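Local coordinates for protein oligogalacturonate lyase (Yersinia enterocolitica subsp. enterocolitica, PDB 3PE7) that cleaves short oligogalacturonides, fragments of pectin, by beta-elimination in the cytoplasm, probably with the help of a manganese ion bound in its seven-bladed beta-propeller, at residues Tyr195-His207 with Arg217-Arg229. Residues are numbered along the deposited sequence; the frame is centred on the assembly and turned at random.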
# COMPACT_ATOMS: atom_id res chain seq x y z
N TYR A 195 3.71 5.09 -10.72
CA TYR A 195 3.32 6.15 -11.67
C TYR A 195 2.83 7.38 -10.89
O TYR A 195 2.07 7.24 -9.94
CB TYR A 195 2.18 5.69 -12.59
CG TYR A 195 2.61 5.14 -13.93
CD1 TYR A 195 2.36 3.80 -14.28
CD2 TYR A 195 3.23 5.96 -14.88
CE1 TYR A 195 2.75 3.30 -15.53
CE2 TYR A 195 3.61 5.48 -16.10
CZ TYR A 195 3.37 4.15 -16.43
OH TYR A 195 3.74 3.70 -17.66
N ARG A 196 3.25 8.58 -11.31
CA ARG A 196 2.65 9.80 -10.77
C ARG A 196 1.20 9.88 -11.25
O ARG A 196 0.95 9.80 -12.46
CB ARG A 196 3.40 11.04 -11.27
CG ARG A 196 2.82 12.36 -10.71
CD ARG A 196 3.68 13.55 -11.15
NE ARG A 196 3.17 14.83 -10.62
CZ ARG A 196 3.56 16.02 -11.08
NH1 ARG A 196 3.09 17.13 -10.54
NH2 ARG A 196 4.42 16.09 -12.10
N PRO A 197 0.23 10.01 -10.32
CA PRO A 197 -1.15 10.16 -10.78
C PRO A 197 -1.28 11.31 -11.79
O PRO A 197 -0.75 12.40 -11.56
CB PRO A 197 -1.91 10.48 -9.49
CG PRO A 197 -1.15 9.79 -8.41
CD PRO A 197 0.31 9.95 -8.85
N TYR A 198 -1.97 11.04 -12.90
CA TYR A 198 -2.27 12.03 -13.97
C TYR A 198 -1.05 12.56 -14.71
O TYR A 198 -1.14 13.56 -15.45
CB TYR A 198 -3.16 13.18 -13.42
CG TYR A 198 -4.31 12.64 -12.60
CD1 TYR A 198 -5.38 12.01 -13.22
CD2 TYR A 198 -4.28 12.69 -11.21
CE1 TYR A 198 -6.42 11.48 -12.46
CE2 TYR A 198 -5.30 12.16 -10.45
CZ TYR A 198 -6.36 11.55 -11.07
OH TYR A 198 -7.38 11.03 -10.31
N ASP A 199 0.09 11.89 -14.53
CA ASP A 199 1.32 12.24 -15.27
C ASP A 199 2.13 10.97 -15.58
O ASP A 199 3.06 10.62 -14.86
CB ASP A 199 2.15 13.26 -14.48
CG ASP A 199 3.47 13.61 -15.15
OD1 ASP A 199 3.57 13.47 -16.39
OD2 ASP A 199 4.41 14.04 -14.44
N ASP A 200 1.75 10.29 -16.65
CA ASP A 200 2.48 9.08 -17.08
C ASP A 200 3.95 9.31 -17.39
O ASP A 200 4.71 8.35 -17.41
CB ASP A 200 1.80 8.43 -18.29
CG ASP A 200 0.43 7.91 -17.98
OD1 ASP A 200 -0.13 7.27 -18.88
OD2 ASP A 200 -0.11 8.13 -16.87
N SER A 201 4.35 10.56 -17.62
CA SER A 201 5.73 10.86 -17.93
C SER A 201 6.66 10.76 -16.71
O SER A 201 7.88 10.76 -16.86
CB SER A 201 5.84 12.25 -18.58
OG SER A 201 5.31 12.25 -19.92
N THR A 202 6.09 10.66 -15.50
CA THR A 202 6.88 10.62 -14.28
C THR A 202 6.66 9.32 -13.48
O THR A 202 5.53 8.99 -13.12
CB THR A 202 6.57 11.83 -13.37
OG1 THR A 202 6.82 13.04 -14.09
CG2 THR A 202 7.47 11.84 -12.14
N VAL A 203 7.75 8.60 -13.23
CA VAL A 203 7.70 7.41 -12.38
C VAL A 203 8.64 7.58 -11.19
O VAL A 203 9.83 7.88 -11.36
CB VAL A 203 8.09 6.12 -13.19
CG1 VAL A 203 8.03 4.86 -12.30
CG2 VAL A 203 7.19 5.97 -14.42
N ALA A 204 8.10 7.41 -9.97
CA ALA A 204 8.92 7.42 -8.78
C ALA A 204 9.30 5.98 -8.50
O ALA A 204 8.56 5.07 -8.84
CB ALA A 204 8.16 8.02 -7.58
N PHE A 205 10.47 5.79 -7.90
CA PHE A 205 10.92 4.44 -7.46
C PHE A 205 11.98 4.63 -6.39
O PHE A 205 12.45 5.74 -6.16
CB PHE A 205 11.47 3.60 -8.63
CG PHE A 205 12.75 4.13 -9.23
CD1 PHE A 205 13.98 3.57 -8.90
CD2 PHE A 205 12.72 5.19 -10.14
CE1 PHE A 205 15.15 4.07 -9.44
CE2 PHE A 205 13.91 5.68 -10.69
CZ PHE A 205 15.12 5.12 -10.34
N CYS A 206 12.35 3.54 -5.71
CA CYS A 206 13.33 3.65 -4.63
C CYS A 206 14.56 2.78 -4.83
O CYS A 206 14.56 1.81 -5.60
CB CYS A 206 12.69 3.34 -3.26
SG CYS A 206 12.26 1.59 -2.97
N HIS A 207 15.61 3.15 -4.10
CA HIS A 207 16.72 2.23 -3.85
C HIS A 207 16.37 1.56 -2.54
O HIS A 207 16.38 2.20 -1.48
CB HIS A 207 18.03 2.99 -3.76
CG HIS A 207 18.53 3.49 -5.08
ND1 HIS A 207 19.74 4.14 -5.22
CD2 HIS A 207 17.98 3.45 -6.32
CE1 HIS A 207 19.92 4.47 -6.49
NE2 HIS A 207 18.86 4.08 -7.17
N ARG A 217 17.22 7.32 -0.99
CA ARG A 217 16.03 6.51 -1.03
C ARG A 217 15.23 6.75 -2.30
O ARG A 217 14.93 5.82 -3.02
CB ARG A 217 15.15 6.84 0.17
CG ARG A 217 14.57 5.66 0.84
CD ARG A 217 13.35 5.10 0.19
NE ARG A 217 13.40 3.68 0.42
CZ ARG A 217 12.38 2.83 0.45
NH1 ARG A 217 11.13 3.24 0.24
NH2 ARG A 217 12.63 1.56 0.68
N MET A 218 14.91 8.01 -2.58
CA MET A 218 13.83 8.34 -3.51
C MET A 218 14.36 8.89 -4.84
O MET A 218 15.19 9.79 -4.86
CB MET A 218 12.88 9.37 -2.89
CG MET A 218 12.15 8.90 -1.63
SD MET A 218 11.42 10.33 -0.76
CE MET A 218 10.01 10.69 -1.75
N TRP A 219 13.83 8.34 -5.92
CA TRP A 219 14.23 8.69 -7.28
C TRP A 219 13.02 8.92 -8.17
O TRP A 219 11.92 8.42 -7.91
CB TRP A 219 15.09 7.56 -7.88
CG TRP A 219 16.37 7.40 -7.12
CD1 TRP A 219 16.52 6.79 -5.90
CD2 TRP A 219 17.66 7.90 -7.48
NE1 TRP A 219 17.82 6.86 -5.50
CE2 TRP A 219 18.55 7.53 -6.45
CE3 TRP A 219 18.16 8.61 -8.59
CZ2 TRP A 219 19.92 7.85 -6.48
CZ3 TRP A 219 19.54 8.92 -8.62
CH2 TRP A 219 20.39 8.54 -7.57
N LEU A 220 13.21 9.74 -9.20
CA LEU A 220 12.24 9.88 -10.26
C LEU A 220 12.93 9.52 -11.57
O LEU A 220 14.15 9.67 -11.71
CB LEU A 220 11.72 11.32 -10.35
CG LEU A 220 10.99 11.94 -9.17
CD1 LEU A 220 10.64 13.38 -9.56
CD2 LEU A 220 9.71 11.17 -8.89
N ILE A 221 12.15 9.03 -12.52
CA ILE A 221 12.64 8.83 -13.88
C ILE A 221 11.50 9.10 -14.84
O ILE A 221 10.32 8.92 -14.49
CB ILE A 221 13.24 7.40 -14.07
CG1 ILE A 221 14.09 7.29 -15.34
CG2 ILE A 221 12.13 6.32 -14.01
CD1 ILE A 221 14.96 6.03 -15.37
N ASN A 222 11.83 9.55 -16.05
CA ASN A 222 10.81 9.67 -17.09
C ASN A 222 10.40 8.29 -17.56
O ASN A 222 11.19 7.34 -17.50
CB ASN A 222 11.32 10.49 -18.27
CG ASN A 222 11.57 11.95 -17.93
OD1 ASN A 222 11.14 12.46 -16.88
ND2 ASN A 222 12.23 12.65 -18.84
N GLU A 223 9.17 8.20 -18.06
CA GLU A 223 8.61 6.96 -18.56
C GLU A 223 9.49 6.31 -19.63
O GLU A 223 9.55 5.10 -19.73
CB GLU A 223 7.21 7.19 -19.11
CG GLU A 223 6.38 5.94 -19.26
CD GLU A 223 5.06 6.21 -19.91
OE1 GLU A 223 4.10 5.47 -19.62
OE2 GLU A 223 4.98 7.18 -20.70
N ASP A 224 10.17 7.14 -20.43
CA ASP A 224 10.99 6.59 -21.51
C ASP A 224 12.40 6.22 -21.05
O ASP A 224 13.25 5.86 -21.88
CB ASP A 224 11.01 7.56 -22.70
CG ASP A 224 11.68 8.89 -22.37
OD1 ASP A 224 12.25 9.05 -21.26
OD2 ASP A 224 11.64 9.79 -23.23
N GLY A 225 12.66 6.29 -19.74
CA GLY A 225 13.97 5.97 -19.19
C GLY A 225 14.95 7.11 -19.06
O GLY A 225 16.02 6.96 -18.45
N THR A 226 14.61 8.28 -19.61
CA THR A 226 15.49 9.44 -19.52
C THR A 226 15.35 10.18 -18.20
O THR A 226 14.36 9.99 -17.47
CB THR A 226 15.27 10.45 -20.69
OG1 THR A 226 13.96 11.03 -20.59
CG2 THR A 226 15.43 9.78 -22.03
N ASN A 227 16.34 11.01 -17.89
CA ASN A 227 16.26 12.01 -16.82
C ASN A 227 16.08 11.38 -15.44
O ASN A 227 15.24 11.83 -14.65
CB ASN A 227 15.14 13.01 -17.09
CG ASN A 227 15.48 14.41 -16.62
OD1 ASN A 227 14.99 14.87 -15.59
ND2 ASN A 227 16.33 15.11 -17.40
N MET A 228 16.86 10.34 -15.16
CA MET A 228 16.84 9.75 -13.83
C MET A 228 17.47 10.73 -12.84
O MET A 228 18.60 11.19 -13.03
CB MET A 228 17.56 8.40 -13.83
CG MET A 228 17.52 7.68 -12.49
SD MET A 228 18.37 6.09 -12.52
CE MET A 228 20.06 6.61 -12.82
N ARG A 229 16.73 11.06 -11.78
CA ARG A 229 17.20 12.04 -10.80
C ARG A 229 16.70 11.71 -9.41
O ARG A 229 15.62 11.18 -9.25
CB ARG A 229 16.81 13.47 -11.21
CG ARG A 229 15.31 13.83 -11.08
CD ARG A 229 14.55 13.45 -12.33
NE ARG A 229 13.23 14.08 -12.44
CZ ARG A 229 12.27 13.64 -13.25
NH1 ARG A 229 11.10 14.27 -13.30
NH2 ARG A 229 12.46 12.56 -14.01
O HOH W 1 9.27 13.13 -15.35
O HOH W 2 5.90 9.51 -21.60
O HOH W 3 15.68 2.04 1.29
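Trp219 touches Phe205 with its CB and His207 with its indole. CB rests over one face of the Phe205 ring, 3.5 Å from Phe205 CZ, in a CH-pi contact, and CG comes near the same CZ. CG swings anti to the carbonyl carbon (chi1 -64°), which carries the indole out to the His207 imidazole. There the five-membered ring makes a face-to-face stack, planes 22° apart, with CD1 by His207 CD2 and NE1 over the imidazole centre, 3.3 Å from His207 CE1. That CE1 stands over the indole face, near CE2 and CZ2. NE1 gives its hydrogen to Ala216 O, while Asp215 bonds His207 ND1, which helps to hold both rings in their rotation. Two flat aromatics suit this place because each offers a broad face and a polar edge. Phe205 also meets Ile221 CG2 and, at its edge, Met228 SD, 4.0 Å from Phe205 CZ, a Met-aromatic contact.

Beneath these rings the strands pair antiparallel, Phe205 and Trp219 exchanging two backbone hydrogen bonds. On the other face, Leu220 CD2 packs 3.7 Å from CB of small Ala204, and Cys206 SG sits over the guanidinium of Arg217, whose charge is met by Glu208 and Glu243. At the far end extended Glu223 is long enough to take the Tyr195 hydroxyl on the anti lone pair of OE1 (2.7 Å from OH), and Lys138 also pairs with this carboxylate.

Strands 202-207 and 218-222 form the central hairpin of a four-stranded propeller blade, flanked by 190-196 and 229-230; Phe205 and Ile221 pack against strand 180-186, Ala204 and Met218 against strand 238-245.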